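Local coordinates for ethylbenzene dehydrogenase alpha-subunit (Aromatoleum aromaticum, PDB 2IVF), which is the alpha-subunit of a molybdopterin oxidoreductase-family enzyme and binds a molybdenum atom, two pterin guanine dinucleotide cofactors and an iron/sulfur cluster, at residues Ala132-Asn136 against Thr857-His863; Tyr656-Thr662 against Phe673-Ala679. One frame throughout, in Å; residues are numbered along the deposited sequence.

Contact 1 (Ala132-Asn136 against Thr857-His863); sequences AFNNN and THLTNSH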
ATOM      1  N   ALA A 132      10.016   0.063   3.623  1.00 23.64           N
ATOM      2  CA  ALA A 132      10.142   0.879   4.856  1.00 23.38           C
ATOM      3  C   ALA A 132       9.865   0.068   6.117  1.00 22.86           C
ATOM      4  O   ALA A 132       9.694   0.624   7.204  1.00 23.37           O
ATOM      5  CB  ALA A 132       9.157   2.031   4.799  1.00 22.49           C
ATOM      6  N   PHE A 133       9.899  -1.252   5.998  1.00 23.43           N
ATOM      7  CA  PHE A 133       9.563  -2.111   7.116  1.00 23.30           C
ATOM      8  C   PHE A 133      10.515  -2.004   8.324  1.00 23.49           C
ATOM      9  O   PHE A 133      10.124  -2.229   9.451  1.00 22.66           O
ATOM     10  CB  PHE A 133       9.430  -3.583   6.664  1.00 24.33           C
ATOM     11  CG  PHE A 133       8.739  -4.378   7.699  1.00 23.00           C
ATOM     12  CD1 PHE A 133       7.385  -4.221   7.843  1.00 24.61           C
ATOM     13  CD2 PHE A 133       9.435  -5.166   8.597  1.00 24.16           C
ATOM     14  CE1 PHE A 133       6.697  -4.883   8.866  1.00 24.01           C
ATOM     15  CE2 PHE A 133       8.755  -5.817   9.619  1.00 23.31           C
ATOM     16  CZ  PHE A 133       7.386  -5.655   9.744  1.00 22.62           C
ATOM     17  N   ASN A 134      11.761  -1.579   8.113  1.00 23.14           N
ATOM     18  CA  ASN A 134      12.626  -1.315   9.231  1.00 22.78           C
ATOM     19  C   ASN A 134      11.981  -0.382  10.255  1.00 22.81           C
ATOM     20  O   ASN A 134      12.258  -0.462  11.445  1.00 23.23           O
ATOM     21  CB  ASN A 134      13.934  -0.688   8.719  1.00 23.36           C
ATOM     22  CG  ASN A 134      13.761   0.782   8.271  1.00 25.37           C
ATOM     23  OD1 ASN A 134      13.604   1.080   7.077  1.00 27.22           O
ATOM     24  ND2 ASN A 134      13.883   1.699   9.227  1.00 22.82           N
ATOM     25  N   ASN A 135      11.078   0.496   9.801  1.00 22.99           N
ATOM     26  CA  ASN A 135      10.408   1.429  10.699  1.00 23.21           C
ATOM     27  C   ASN A 135       9.399   0.748  11.563  1.00 23.07           C
ATOM     28  O   ASN A 135       9.202   1.157  12.702  1.00 22.71           O
ATOM     29  CB  ASN A 135       9.762   2.529   9.881  1.00 24.06           C
ATOM     30  CG  ASN A 135      10.791   3.320   9.133  1.00 24.94           C
ATOM     31  OD1 ASN A 135      11.553   4.061   9.746  1.00 23.13           O
ATOM     32  ND2 ASN A 135      10.937   3.054   7.841  1.00 23.96           N
ATOM     33  N   ASN A 136       8.792  -0.316  11.047  1.00 23.02           N
ATOM     34  CA  ASN A 136       7.893  -1.125  11.868  1.00 23.50           C
ATOM     35  C   ASN A 136       8.625  -1.777  13.031  1.00 23.69           C
ATOM     36  O   ASN A 136       8.125  -1.834  14.161  1.00 23.86           O
ATOM     37  CB  ASN A 136       7.216  -2.208  11.050  1.00 23.82           C
ATOM     38  CG  ASN A 136       6.131  -1.672  10.145  1.00 24.40           C
ATOM     39  OD1 ASN A 136       6.427  -0.956   9.214  1.00 26.68           O
ATOM     40  ND2 ASN A 136       4.872  -2.054  10.399  1.00 24.53           N
ATOM     41  N   THR A 857      -1.018  -3.917   9.361  1.00 22.25           N
ATOM     42  CA  THR A 857       0.380  -4.095   9.726  1.00 22.83           C
ATOM     43  C   THR A 857       1.123  -2.772   9.828  1.00 22.67           C
ATOM     44  O   THR A 857       1.960  -2.600  10.744  1.00 23.55           O
ATOM     45  CB  THR A 857       1.059  -5.043   8.721  1.00 22.29           C
ATOM     46  OG1 THR A 857       0.451  -6.320   8.910  1.00 27.93           O
ATOM     47  CG2 THR A 857       2.580  -5.170   8.937  1.00 22.62           C
ATOM     48  N   HIS A 858       0.778  -1.842   8.944  1.00 22.68           N
ATOM     49  CA  HIS A 858       1.461  -0.546   8.847  1.00 22.87           C
ATOM     50  C   HIS A 858       0.539   0.638   9.154  1.00 22.18           C
ATOM     51  O   HIS A 858       0.959   1.842   9.034  1.00 23.68           O
ATOM     52  CB  HIS A 858       2.027  -0.357   7.449  1.00 21.84           C
ATOM     53  CG  HIS A 858       2.726  -1.560   6.914  1.00 21.00           C
ATOM     54  ND1 HIS A 858       2.067  -2.569   6.262  1.00 25.09           N
ATOM     55  CD2 HIS A 858       4.025  -1.926   6.960  1.00 21.24           C
ATOM     56  CE1 HIS A 858       2.927  -3.519   5.936  1.00 22.14           C
ATOM     57  NE2 HIS A 858       4.135  -3.130   6.306  1.00 21.73           N
ATOM     58  N   LEU A 859      -0.692   0.344   9.558  1.00 23.27           N
ATOM     59  CA  LEU A 859      -1.659   1.395   9.835  1.00 23.48           C
ATOM     60  C   LEU A 859      -1.380   2.125  11.126  1.00 24.44           C
ATOM     61  O   LEU A 859      -1.917   3.221  11.386  1.00 24.19           O
ATOM     62  CB  LEU A 859      -3.098   0.853   9.792  1.00 23.23           C
ATOM     63  CG  LEU A 859      -3.670   0.546   8.424  1.00 22.53           C
ATOM     64  CD1 LEU A 859      -5.171   0.074   8.560  1.00 24.44           C
ATOM     65  CD2 LEU A 859      -3.464   1.736   7.419  1.00 24.97           C
ATOM     66  N   THR A 860      -0.555   1.517  11.956  1.00 23.61           N
ATOM     67  CA  THR A 860      -0.112   2.156  13.174  1.00 24.23           C
ATOM     68  C   THR A 860       1.378   2.483  13.105  1.00 23.85           C
ATOM     69  O   THR A 860       2.036   2.684  14.137  1.00 24.79           O
ATOM     70  CB  THR A 860      -0.496   1.312  14.440  1.00 23.65           C
ATOM     71  OG1 THR A 860      -0.078  -0.057  14.272  1.00 22.92           O
ATOM     72  CG2 THR A 860      -1.993   1.429  14.715  1.00 21.46           C
ATOM     73  N   ASN A 861       1.915   2.593  11.886  1.00 24.15           N
ATOM     74  CA  ASN A 861       3.302   2.946  11.699  1.00 23.83           C
ATOM     75  C   ASN A 861       3.448   4.405  11.425  1.00 24.09           C
ATOM     76  O   ASN A 861       2.906   4.912  10.445  1.00 25.30           O
ATOM     77  CB  ASN A 861       3.950   2.179  10.560  1.00 23.22           C
ATOM     78  CG  ASN A 861       5.399   2.361  10.546  1.00 24.88           C
ATOM     79  OD1 ASN A 861       5.960   3.035   9.655  1.00 24.62           O
ATOM     80  ND2 ASN A 861       6.055   1.832  11.564  1.00 24.50           N
ATOM     81  N   SER A 862       4.185   5.100  12.274  1.00 23.35           N
ATOM     82  CA  SER A 862       4.361   6.534  12.063  1.00 23.39           C
ATOM     83  C   SER A 862       4.924   6.867  10.682  1.00 22.93           C
ATOM     84  O   SER A 862       4.385   7.721   9.982  1.00 22.54           O
ATOM     85  CB  SER A 862       5.266   7.122  13.124  1.00 23.39           C
ATOM     86  OG  SER A 862       4.590   7.118  14.363  1.00 23.74           O
ATOM     87  N   HIS A 863       6.035   6.234  10.342  1.00 23.02           N
ATOM     88  CA  HIS A 863       6.750   6.521   9.088  1.00 23.13           C
ATOM     89  C   HIS A 863       5.856   6.384   7.859  1.00 23.38           C
ATOM     90  O   HIS A 863       5.811   7.293   6.986  1.00 24.41           O
ATOM     91  CB  HIS A 863       7.960   5.597   8.998  1.00 23.47           C
ATOM     92  CG  HIS A 863       8.843   5.856   7.824  1.00 22.40           C
ATOM     93  ND1 HIS A 863       9.939   6.682   7.894  1.00 25.19           N
ATOM     94  CD2 HIS A 863       8.810   5.383   6.556  1.00 26.55           C
ATOM     95  CE1 HIS A 863      10.549   6.708   6.720  1.00 24.67           C
ATOM     96  NE2 HIS A 863       9.887   5.925   5.893  1.00 23.89           N
TER
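Asn135 lays its amide flat over one face of the His863 ring. The two planes are 8° apart, and Asn135 ND2 sits above the ring centre, 3.4 Å from His863 CD2. His863 CG is anti to its backbone N (chi1 -175°), which carries the ring across toward 132-136. Ala132 adds its methyl, with CB 3.8 Å from His863 CD2. A second flat pair lies alongside. The amides of Asn136 and Asn861 are stacked with their planes nearly parallel, and Asn861 ND2 also gives a weak hydrogen bond of 3.4 Å to Asn135 O. Asn136 ND2 lies 3.0 Å from Thr857 O. Asn136 OD1 is buried without a partner and meets the rim of the His858 ring, 3.4 Å from His858 CD2. Next along the same rim, His858 NE2 is 3.8 Å from Phe133 CD1, rim to rim, with the ring planes at 82°.

The 857-863 segment belongs to the molybdopterin dinucleotide binding family region. It makes a type I turn from His858 to Asn861, and Asn861 is the N-cap of helix 862-865, its OD1 accepting from Leu864 N. Thr857 touches the MD1 cofactor.

Further out, Asn861 ND2 is hydrogen-bonded to Glu141 OE2, and His858 ND1 accepts from Ile854 N, which would restrain the ring's rotation. The Asn135 amide is held by its ND2 bond of 2.8 Å to Ala132 O, and by Asn40 and Lys44 of the beta-subunit. Tyr655 stacks on Phe133.

Contact 2 (Tyr656-Thr662 against Phe673-Ala679); sequences YEKHEMT and FVDRSVA. With MD1 (phosphoric acid 4-(2-amino-4-oxo-3,4,5,6,-tetrahydro-pteridin-6-yl)-2-hydroxy-3,4-dimercapto-but-3-en-yl ester guanylate ester), chain N.
His659 CG stands anti to its carbonyl carbon (chi1 -57°), and Arg676 CG is anti to its backbone N (chi1 -174°). These turns set the His659 imidazole against the root of the Arg676 side chain. Arg676 CB lies over one ring face in a CH-pi contact, 3.8 Å from the centroid and 19° off the normal. Asp675 runs beside the histidine and points the same way. One water joins them, 3.0 Å from His659 NE2 in the ring plane and donating to Asp675 OD1 at 2.6 Å. A second water donates to Glu657 O and accepts from Arg676 NE.

The backbones form an antiparallel beta hairpin of strands 659-661 and 670-676. Glu660 and Val674 are a hydrogen-bonded pair. Glu660 N and Val674 O, and Val674 N and Glu660 O, are each bonded at 2.9 Å. Before the corner at Lys658, Tyr656 O accepts from Ser677 N at 2.7 Å and weakly from Val678 N. Glu657 CG packs on Val678 CG2, 3.8 Å away.

The Lys658 side chain points away from 673-679. Extended beyond CG, it donates from NZ to the guanine O6 of MD1 at 2.9 Å. Glu687 forms a salt bridge with the same NZ, and Ala653 O and Ala195 O also accept from it.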
ATOM      1  N   TYR A 656      11.825 -10.401   9.500  1.00 24.11           N
ATOM      2  CA  TYR A 656      13.293 -10.247   9.614  1.00 23.14           C
ATOM      3  C   TYR A 656      13.826 -10.706  10.950  1.00 22.98           C
ATOM      4  O   TYR A 656      15.053 -10.745  11.156  1.00 22.64           O
ATOM      5  CB  TYR A 656      13.806  -8.824   9.434  1.00 24.52           C
ATOM      6  CG  TYR A 656      13.368  -7.999   8.251  1.00 23.80           C
ATOM      7  CD1 TYR A 656      12.791  -8.569   7.110  1.00 24.39           C
ATOM      8  CD2 TYR A 656      13.575  -6.616   8.274  1.00 22.53           C
ATOM      9  CE1 TYR A 656      12.390  -7.774   6.041  1.00 23.53           C
ATOM     10  CE2 TYR A 656      13.186  -5.814   7.242  1.00 23.30           C
ATOM     11  CZ  TYR A 656      12.606  -6.395   6.094  1.00 24.97           C
ATOM     12  OH  TYR A 656      12.235  -5.598   5.053  1.00 24.46           O
ATOM     13  N   GLU A 657      12.939 -11.062  11.866  1.00 22.93           N
ATOM     14  CA  GLU A 657      13.329 -11.386  13.260  1.00 23.04           C
ATOM     15  C   GLU A 657      13.095 -12.851  13.596  1.00 22.63           C
ATOM     16  O   GLU A 657      13.254 -13.281  14.752  1.00 24.08           O
ATOM     17  CB  GLU A 657      12.538 -10.551  14.241  1.00 23.06           C
ATOM     18  CG  GLU A 657      12.797  -9.048  14.157  1.00 23.18           C
ATOM     19  CD  GLU A 657      11.970  -8.250  15.145  1.00 24.22           C
ATOM     20  OE1 GLU A 657      10.928  -8.762  15.585  1.00 22.09           O
ATOM     21  OE2 GLU A 657      12.361  -7.101  15.476  1.00 20.65           O
ATOM     22  N   LYS A 658      12.698 -13.609  12.571  1.00 23.13           N
ATOM     23  CA  LYS A 658      12.419 -15.034  12.673  1.00 22.07           C
ATOM     24  C   LYS A 658      12.503 -15.660  11.298  1.00 22.28           C
ATOM     25  O   LYS A 658      12.151 -15.053  10.280  1.00 22.04           O
ATOM     26  CB  LYS A 658      11.041 -15.272  13.258  1.00 22.07           C
ATOM     27  CG  LYS A 658       9.905 -14.761  12.401  1.00 22.63           C
ATOM     28  CD  LYS A 658       8.587 -14.684  13.245  1.00 20.42           C
ATOM     29  CE  LYS A 658       7.538 -14.047  12.360  1.00 20.40           C
ATOM     30  NZ  LYS A 658       6.290 -13.698  13.103  1.00 20.24           N
ATOM     31  N   HIS A 659      13.000 -16.888  11.240  1.00 22.13           N
ATOM     32  CA  HIS A 659      13.102 -17.567   9.928  1.00 22.57           C
ATOM     33  C   HIS A 659      11.691 -17.848   9.420  1.00 23.20           C
ATOM     34  O   HIS A 659      10.793 -18.237  10.203  1.00 23.34           O
ATOM     35  CB  HIS A 659      13.830 -18.869  10.041  1.00 22.71           C
ATOM     36  CG  HIS A 659      15.196 -18.752  10.621  1.00 24.26           C
ATOM     37  ND1 HIS A 659      15.424 -18.761  11.981  1.00 23.87           N
ATOM     38  CD2 HIS A 659      16.408 -18.645  10.031  1.00 24.10           C
ATOM     39  CE1 HIS A 659      16.721 -18.646  12.204  1.00 25.47           C
ATOM     40  NE2 HIS A 659      17.345 -18.593  11.039  1.00 24.55           N
ATOM     41  N   GLU A 660      11.493 -17.614   8.124  1.00 21.86           N
ATOM     42  CA  GLU A 660      10.208 -17.879   7.484  1.00 23.34           C
ATOM     43  C   GLU A 660      10.369 -18.046   5.996  1.00 23.76           C
ATOM     44  O   GLU A 660      11.458 -17.921   5.442  1.00 21.81           O
ATOM     45  CB  GLU A 660       9.235 -16.713   7.774  1.00 22.92           C
ATOM     46  CG  GLU A 660       8.235 -16.964   8.885  1.00 25.15           C
ATOM     47  CD  GLU A 660       7.185 -17.992   8.493  1.00 27.60           C
ATOM     48  OE1 GLU A 660       7.206 -18.438   7.326  1.00 25.57           O
ATOM     49  OE2 GLU A 660       6.348 -18.353   9.341  1.00 28.22           O
ATOM     50  N   MET A 661       9.252 -18.355   5.345  1.00 24.32           N
ATOM     51  CA  MET A 661       9.217 -18.413   3.910  1.00 26.36           C
ATOM     52  C   MET A 661       7.926 -17.755   3.498  1.00 24.81           C
ATOM     53  O   MET A 661       6.919 -17.947   4.179  1.00 23.61           O
ATOM     54  CB  MET A 661       9.151 -19.852   3.502  1.00 25.60           C
ATOM     55  CG  MET A 661       9.306 -20.117   2.078  1.00 28.38           C
ATOM     56  SD  MET A 661       9.600 -21.906   1.930  1.00 35.98           S
ATOM     57  CE  MET A 661       8.082 -22.514   2.579  1.00 18.42           C
ATOM     58  N   THR A 662       7.941 -17.004   2.401  1.00 24.54           N
ATOM     59  CA  THR A 662       6.714 -16.383   1.924  1.00 25.36           C
ATOM     60  C   THR A 662       5.732 -17.449   1.394  1.00 25.68           C
ATOM     61  O   THR A 662       6.057 -18.619   1.315  1.00 27.56           O
ATOM     62  CB  THR A 662       7.026 -15.380   0.861  1.00 25.76           C
ATOM     63  OG1 THR A 662       7.741 -16.034  -0.184  1.00 27.59           O
ATOM     64  CG2 THR A 662       7.888 -14.266   1.437  1.00 26.66           C
ATOM     65  N   PHE A 673      12.871 -16.657   0.963  1.00 24.17           N
ATOM     66  CA  PHE A 673      13.427 -16.879   2.286  1.00 24.10           C
ATOM     67  C   PHE A 673      13.473 -15.616   3.132  1.00 24.21           C
ATOM     68  O   PHE A 673      13.814 -14.525   2.660  1.00 25.34           O
ATOM     69  CB  PHE A 673      14.839 -17.432   2.128  1.00 24.29           C
ATOM     70  CG  PHE A 673      15.571 -17.641   3.413  1.00 23.64           C
ATOM     71  CD1 PHE A 673      15.077 -18.498   4.372  1.00 28.28           C
ATOM     72  CD2 PHE A 673      16.761 -17.010   3.649  1.00 25.58           C
ATOM     73  CE1 PHE A 673      15.789 -18.723   5.594  1.00 27.10           C
ATOM     74  CE2 PHE A 673      17.484 -17.235   4.825  1.00 26.17           C
ATOM     75  CZ  PHE A 673      16.991 -18.097   5.799  1.00 24.78           C
ATOM     76  N   VAL A 674      13.095 -15.761   4.401  1.00 23.41           N
ATOM     77  CA  VAL A 674      13.173 -14.673   5.317  1.00 23.55           C
ATOM     78  C   VAL A 674      14.086 -15.131   6.436  1.00 23.79           C
ATOM     79  O   VAL A 674      13.765 -16.041   7.190  1.00 23.02           O
ATOM     80  CB  VAL A 674      11.804 -14.234   5.865  1.00 23.50           C
ATOM     81  CG1 VAL A 674      11.991 -13.050   6.846  1.00 21.72           C
ATOM     82  CG2 VAL A 674      10.794 -13.870   4.755  1.00 24.41           C
ATOM     83  N   ASP A 675      15.239 -14.490   6.525  1.00 24.13           N
ATOM     84  CA  ASP A 675      16.197 -14.833   7.522  1.00 24.09           C
ATOM     85  C   ASP A 675      15.824 -14.204   8.864  1.00 24.28           C
ATOM     86  O   ASP A 675      15.057 -13.238   8.944  1.00 24.32           O
ATOM     87  CB  ASP A 675      17.614 -14.383   7.105  1.00 23.92           C
ATOM     88  CG  ASP A 675      18.720 -15.257   7.691  1.00 25.36           C
ATOM     89  OD1 ASP A 675      18.487 -16.121   8.571  1.00 21.53           O
ATOM     90  OD2 ASP A 675      19.883 -15.057   7.274  1.00 26.08           O
ATOM     91  N   ARG A 676      16.414 -14.752   9.905  1.00 24.12           N
ATOM     92  CA  ARG A 676      16.463 -14.069  11.180  1.00 24.61           C
ATOM     93  C   ARG A 676      17.683 -13.102  11.119  1.00 24.26           C
ATOM     94  O   ARG A 676      18.786 -13.469  11.464  1.00 23.73           O
ATOM     95  CB  ARG A 676      16.563 -15.109  12.284  1.00 23.98           C
ATOM     96  CG  ARG A 676      16.477 -14.562  13.704  1.00 25.30           C
ATOM     97  CD  ARG A 676      16.616 -15.710  14.690  1.00 27.46           C
ATOM     98  NE  ARG A 676      16.402 -15.336  16.081  1.00 29.68           N
ATOM     99  CZ  ARG A 676      17.358 -14.932  16.930  1.00 30.84           C
ATOM    100  NH1 ARG A 676      18.619 -14.788  16.539  1.00 30.97           N
ATOM    101  NH2 ARG A 676      17.044 -14.651  18.175  1.00 30.76           N
ATOM    102  N   SER A 677      17.461 -11.875  10.672  1.00 24.06           N
ATOM    103  CA  SER A 677      18.527 -10.873  10.521  1.00 24.88           C
ATOM    104  C   SER A 677      18.977 -10.333  11.856  1.00 23.78           C
ATOM    105  O   SER A 677      20.150 -10.129  12.063  1.00 23.71           O
ATOM    106  CB  SER A 677      18.077  -9.707   9.634  1.00 25.50           C
ATOM    107  OG  SER A 677      17.929 -10.108   8.298  1.00 27.11           O
ATOM    108  N   VAL A 678      18.038 -10.185  12.775  1.00 23.59           N
ATOM    109  CA  VAL A 678      18.289  -9.663  14.115  1.00 24.70           C
ATOM    110  C   VAL A 678      17.399 -10.431  15.075  1.00 24.03           C
ATOM    111  O   VAL A 678      16.388 -11.001  14.639  1.00 25.66           O
ATOM    112  CB  VAL A 678      17.926  -8.167  14.196  1.00 24.04           C
ATOM    113  CG1 VAL A 678      18.856  -7.314  13.305  1.00 23.64           C
ATOM    114  CG2 VAL A 678      16.471  -7.991  13.810  1.00 24.84           C
ATOM    115  N   ALA A 679      17.806 -10.492  16.343  1.00 25.21           N
ATOM    116  CA  ALA A 679      17.048 -11.135  17.400  1.00 25.22           C
ATOM    117  C   ALA A 679      15.780 -10.331  17.588  1.00 25.98           C
ATOM    118  O   ALA A 679      15.802  -9.093  17.452  1.00 25.52           O
ATOM    119  CB  ALA A 679      17.857 -11.198  18.750  1.00 25.72           C
TER
HETATM  120  PB  MD1 N1987      -6.906  -9.345   9.342  1.00 16.59           P
HETATM  121  O3B MD1 N1987      -5.899  -8.127   9.262  1.00 15.03           O
HETATM  122  O1B MD1 N1987      -6.139 -10.568   8.989  1.00 15.52           O
HETATM  123  O2B MD1 N1987      -7.798  -9.276  10.521  1.00 15.68           O
HETATM  124  O3A MD1 N1987      -7.857  -9.031   8.112  1.00 16.15           O
HETATM  125  C10 MD1 N1987      -7.600  -9.520   6.778  1.00 17.02           C
HETATM  126  C11 MD1 N1987      -8.651  -8.829   5.925  1.00 17.07           C
HETATM  127  O11 MD1 N1987      -8.119  -7.471   5.752  1.00 18.30           O
HETATM  128  C12 MD1 N1987      -8.740  -9.481   4.572  1.00 17.74           C
HETATM  129  S12 MD1 N1987      -7.513 -10.522   3.988  1.00 18.07           S
HETATM  130  C13 MD1 N1987      -9.780  -9.211   3.719  1.00 16.61           C
HETATM  131  S13 MD1 N1987      -9.880  -9.884   2.175  1.00 15.35           S
HETATM  132  C14 MD1 N1987     -10.911  -8.332   4.093  1.00 17.48           C
HETATM  133  N15 MD1 N1987     -11.147  -7.159   3.322  1.00 15.70           N
HETATM  134  C16 MD1 N1987     -12.094  -6.240   3.693  1.00 15.37           C
HETATM  135  C15 MD1 N1987     -12.341  -5.195   2.822  1.00 17.69           C
HETATM  136  O14 MD1 N1987     -11.730  -5.094   1.724  1.00 14.42           O
HETATM  137  N17 MD1 N1987     -13.226  -4.272   3.276  1.00 16.59           N
HETATM  138  C17 MD1 N1987     -13.888  -4.420   4.496  1.00 16.80           C
HETATM  139  N16 MD1 N1987     -14.752  -3.470   4.823  1.00 15.57           N
HETATM  140  N18 MD1 N1987     -13.656  -5.475   5.294  1.00 14.92           N
HETATM  141  C20 MD1 N1987     -12.781  -6.376   4.901  1.00 16.65           C
HETATM  142  N8  MD1 N1987     -12.581  -7.472   5.679  1.00 14.77           N
HETATM  143  C7  MD1 N1987     -11.607  -8.497   5.422  1.00 16.37           C
HETATM  144  PA  MD1 N1987      -5.266  -7.148  10.371  1.00 15.83           P
HETATM  145  O1A MD1 N1987      -4.003  -6.639   9.757  1.00 15.08           O
HETATM  146  O2A MD1 N1987      -6.295  -6.146  10.731  1.00 17.48           O
HETATM  147  O5' MD1 N1987      -4.949  -8.040  11.635  1.00 17.74           O
HETATM  148  C5' MD1 N1987      -3.860  -8.948  11.509  1.00 16.74           C
HETATM  149  C4' MD1 N1987      -2.955  -8.796  12.661  1.00 14.91           C
HETATM  150  O4' MD1 N1987      -1.847  -9.623  12.326  1.00 17.51           O
HETATM  151  C1' MD1 N1987      -0.736  -9.007  12.978  1.00 16.62           C
HETATM  152  N9  MD1 N1987       0.576  -9.424  12.465  1.00 17.49           N
HETATM  153  C4  MD1 N1987       1.376 -10.257  13.115  1.00 17.93           C
HETATM  154  N3  MD1 N1987       1.185 -10.894  14.294  1.00 16.65           N
HETATM  155  C2  MD1 N1987       2.122 -11.713  14.772  1.00 16.66           C
HETATM  156  N2  MD1 N1987       1.933 -12.370  15.947  1.00 16.03           N
HETATM  157  N1  MD1 N1987       3.310 -11.819  14.075  1.00 18.55           N
HETATM  158  C6  MD1 N1987       3.570 -11.200  12.877  1.00 15.70           C
HETATM  159  O6  MD1 N1987       4.637 -11.419  12.303  1.00 16.51           O
HETATM  160  C5  MD1 N1987       2.553 -10.382  12.359  1.00 17.73           C
HETATM  161  N7  MD1 N1987       2.426  -9.615  11.282  1.00 15.71           N
HETATM  162  C8  MD1 N1987       1.218  -9.048  11.355  1.00 16.68           C
HETATM  163  C2' MD1 N1987      -0.925  -7.513  12.733  1.00 17.27           C
HETATM  164  O2' MD1 N1987      -0.260  -6.675  13.710  1.00 18.21           O
HETATM  165  C3' MD1 N1987      -2.452  -7.348  12.714  1.00 16.04           C
HETATM  166  O3' MD1 N1987      -2.945  -6.700  13.915  1.00 15.84           O
HETATM  167  O   HOH W   1      13.409 -15.589  16.190  1.00 16.75           O
HETATM  168  O   HOH W   2      19.937 -18.060   9.631  1.00 38.75           O

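How the contacts relate
Both contacts are mostly buried, and their centres are about 17 Å apart. They touch where Phe133 CB packs 3.8 Å from Tyr656 OH. Contact 1 joins regions some 720 residues apart; contact 2 lies between them in sequence and is a local hairpin. Their chemistry differs accordingly. Contact 1 relies on an amide stacked on a ring, a pair of stacked amides and a rim-to-rim ring contact between two loop-and-helix segments, and the beta-subunit borders it. Contact 2 relies on backbone ladder bonds and bridging waters, has an exposed margin at Arg676 and Ala679, and meets no other protein chain. Each brings one residue to MD1, Thr857 by touch and Lys658 by a hydrogen bond.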